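Local structure of glucose dehydrogenase (Serratia sp. FS14, 7CDY) at residues Val77-Ala82 against Glu107-Ile112. The protein belongs to the glucose/sorbosone dehydrogenase family and has the beta-propeller fold of that family, with a calcium ion bound in the model. Residues are numbered along the deposited sequence; the frame is centred on the assembly and turned at random.
Sequences VYLSFA and ENFKVI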
loop_
_atom_site.group_PDB
_atom_site.type_symbol
_atom_site.label_atom_id
_atom_site.label_comp_id
_atom_site.label_asym_id
_atom_site.label_seq_id
_atom_site.Cartn_x
_atom_site.Cartn_y
_atom_site.Cartn_z
ATOM N N VAL A 77 3.760 12.867 -10.515
ATOM C CA VAL A 77 4.039 11.996 -9.376
ATOM C C VAL A 77 2.912 12.164 -8.366
ATOM O O VAL A 77 2.664 13.276 -7.884
ATOM C CB VAL A 77 5.396 12.308 -8.722
ATOM C CG1 VAL A 77 5.612 11.393 -7.514
ATOM C CG2 VAL A 77 6.513 12.116 -9.737
ATOM N N TYR A 78 2.233 11.058 -8.048
ATOM C CA TYR A 78 1.227 11.026 -6.993
ATOM C C TYR A 78 1.875 10.677 -5.657
ATOM O O TYR A 78 2.834 9.890 -5.597
ATOM C CB TYR A 78 0.155 9.972 -7.310
ATOM C CG TYR A 78 -0.696 10.298 -8.521
ATOM C CD1 TYR A 78 -0.194 10.125 -9.806
ATOM C CD2 TYR A 78 -1.997 10.777 -8.378
ATOM C CE1 TYR A 78 -0.963 10.443 -10.927
ATOM C CE2 TYR A 78 -2.777 11.090 -9.495
ATOM C CZ TYR A 78 -2.250 10.907 -10.756
ATOM O OH TYR A 78 -3.006 11.219 -11.873
ATOM N N LEU A 79 1.341 11.264 -4.578
ATOM C CA LEU A 79 1.766 10.946 -3.217
ATOM C C LEU A 79 0.541 10.719 -2.355
ATOM O O LEU A 79 -0.470 11.411 -2.509
ATOM C CB LEU A 79 2.561 12.103 -2.585
ATOM C CG LEU A 79 3.869 12.527 -3.242
ATOM C CD1 LEU A 79 4.391 13.812 -2.585
ATOM C CD2 LEU A 79 4.907 11.419 -3.148
ATOM N N SER A 80 0.634 9.772 -1.432
ATOM C CA SER A 80 -0.325 9.681 -0.346
ATOM C C SER A 80 0.377 10.028 0.960
ATOM O O SER A 80 1.602 9.866 1.085
ATOM C CB SER A 80 -0.994 8.309 -0.285
ATOM O OG SER A 80 -0.085 7.346 0.219
ATOM N N PHE A 81 -0.386 10.547 1.923
ATOM C CA PHE A 81 0.199 10.996 3.183
ATOM C C PHE A 81 -0.883 11.150 4.235
ATOM O O PHE A 81 -2.066 11.298 3.928
ATOM C CB PHE A 81 1.007 12.298 3.030
ATOM C CG PHE A 81 0.203 13.496 2.519
ATOM C CD1 PHE A 81 -0.147 13.607 1.175
ATOM C CD2 PHE A 81 -0.156 14.531 3.386
ATOM C CE1 PHE A 81 -0.855 14.720 0.709
ATOM C CE2 PHE A 81 -0.861 15.650 2.926
ATOM C CZ PHE A 81 -1.210 15.735 1.592
ATOM N N ALA A 82 -0.460 11.101 5.495
ATOM C CA ALA A 82 -1.351 11.472 6.582
ATOM C C ALA A 82 -1.373 12.990 6.678
ATOM O O ALA A 82 -0.316 13.632 6.692
ATOM C CB ALA A 82 -0.841 10.873 7.890
ATOM N N GLU A 107 6.652 20.125 -8.504
ATOM C CA GLU A 107 6.026 21.385 -8.896
ATOM C C GLU A 107 4.513 21.312 -8.699
ATOM O O GLU A 107 3.881 20.332 -9.102
ATOM C CB GLU A 107 6.335 21.685 -10.370
ATOM C CG GLU A 107 7.832 21.650 -10.731
ATOM C CD GLU A 107 8.128 21.613 -12.240
ATOM O OE1 GLU A 107 7.436 20.900 -12.991
ATOM O OE2 GLU A 107 9.099 22.267 -12.681
ATOM N N ASN A 108 3.938 22.345 -8.083
ATOM C CA ASN A 108 2.483 22.547 -8.076
ATOM C C ASN A 108 1.718 21.397 -7.423
ATOM O O ASN A 108 0.647 21.012 -7.895
ATOM C CB ASN A 108 1.925 22.801 -9.481
ATOM C CG ASN A 108 2.589 23.970 -10.181
ATOM O OD1 ASN A 108 3.218 23.805 -11.228
ATOM N ND2 ASN A 108 2.436 25.161 -9.615
ATOM N N PHE A 109 2.256 20.838 -6.338
ATOM C CA PHE A 109 1.557 19.731 -5.694
ATOM C C PHE A 109 0.184 20.185 -5.206
ATOM O O PHE A 109 0.054 21.230 -4.562
ATOM C CB PHE A 109 2.362 19.174 -4.514
ATOM C CG PHE A 109 1.720 17.967 -3.888
ATOM C CD1 PHE A 109 1.904 16.718 -4.455
ATOM C CD2 PHE A 109 0.908 18.080 -2.768
ATOM C CE1 PHE A 109 1.311 15.601 -3.908
ATOM C CE2 PHE A 109 0.306 16.955 -2.209
ATOM C CZ PHE A 109 0.510 15.720 -2.788
ATOM N N LYS A 110 -0.838 19.370 -5.471
ATOM C CA LYS A 110 -2.189 19.662 -5.008
ATOM C C LYS A 110 -2.897 18.373 -4.613
ATOM O O LYS A 110 -2.748 17.351 -5.282
ATOM C CB LYS A 110 -3.020 20.375 -6.083
ATOM C CG LYS A 110 -3.277 19.542 -7.326
ATOM C CD LYS A 110 -4.254 20.217 -8.281
ATOM C CE LYS A 110 -4.961 19.199 -9.175
ATOM N NZ LYS A 110 -5.917 19.878 -10.088
ATOM N N VAL A 111 -3.675 18.445 -3.532
ATOM C CA VAL A 111 -4.479 17.312 -3.090
ATOM C C VAL A 111 -5.681 17.139 -4.009
ATOM O O VAL A 111 -6.350 18.113 -4.389
ATOM C CB VAL A 111 -4.917 17.546 -1.635
ATOM C CG1 VAL A 111 -6.004 16.554 -1.205
ATOM C CG2 VAL A 111 -3.712 17.463 -0.707
ATOM N N ILE A 112 -5.969 15.893 -4.366
ATOM C CA ILE A 112 -7.116 15.551 -5.202
ATOM C C ILE A 112 -8.141 14.697 -4.476
ATOM O O ILE A 112 -9.245 14.493 -5.009
ATOM C CB ILE A 112 -6.690 14.864 -6.519
ATOM C CG1 ILE A 112 -6.077 13.484 -6.237
ATOM C CG2 ILE A 112 -5.731 15.764 -7.308
ATOM C CD1 ILE A 112 -5.853 12.632 -7.483
#
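Phe-109 pushes its ring between Leu-79 and Phe-81, two side chains that leave the same side of strand 77-82. Its CG stands anti to the backbone N (chi1 -176°), which carries the ring across to the other strand, a span that suits a long, flat side chain. There Phe-109 CE1 lies 3.8 Å from Leu-79 CD1 and also touches Leu-79 CB, so the flexible leucine offers both its stem and a methyl branch. At the Phe-109 ring edge, Phe-81 CE1 is 3.9 Å from Phe-109 CE2; the two side chains run alongside in opposite senses. Compact, branched Val-111 puts CG2 at the edge of the Phe-81 ring, 3.8 Å from Phe-81 CZ. Separately, the extended arm of Ile-112 brings CD1 to the Tyr-78 ring edge, 4.0 Å from Tyr-78 CE2; tyrosine can pack there while its hydroxyl is hydrogen-bonded to Ala-165 O. The contact is wholly apolar, with no hydrogen bond across it. The axes of segments 77-82 and 109-112 approach to 8.8 Å, their N-to-C directions 62° apart. Strand 90-99 pairs antiparallel with both strands, so side chains bridge next-but-one neighbours of the same propeller sheet. Pro-52 packs on Phe-109, Val-54 on Phe-81, and Tyr-96 of strand 90-99 on Ile-112.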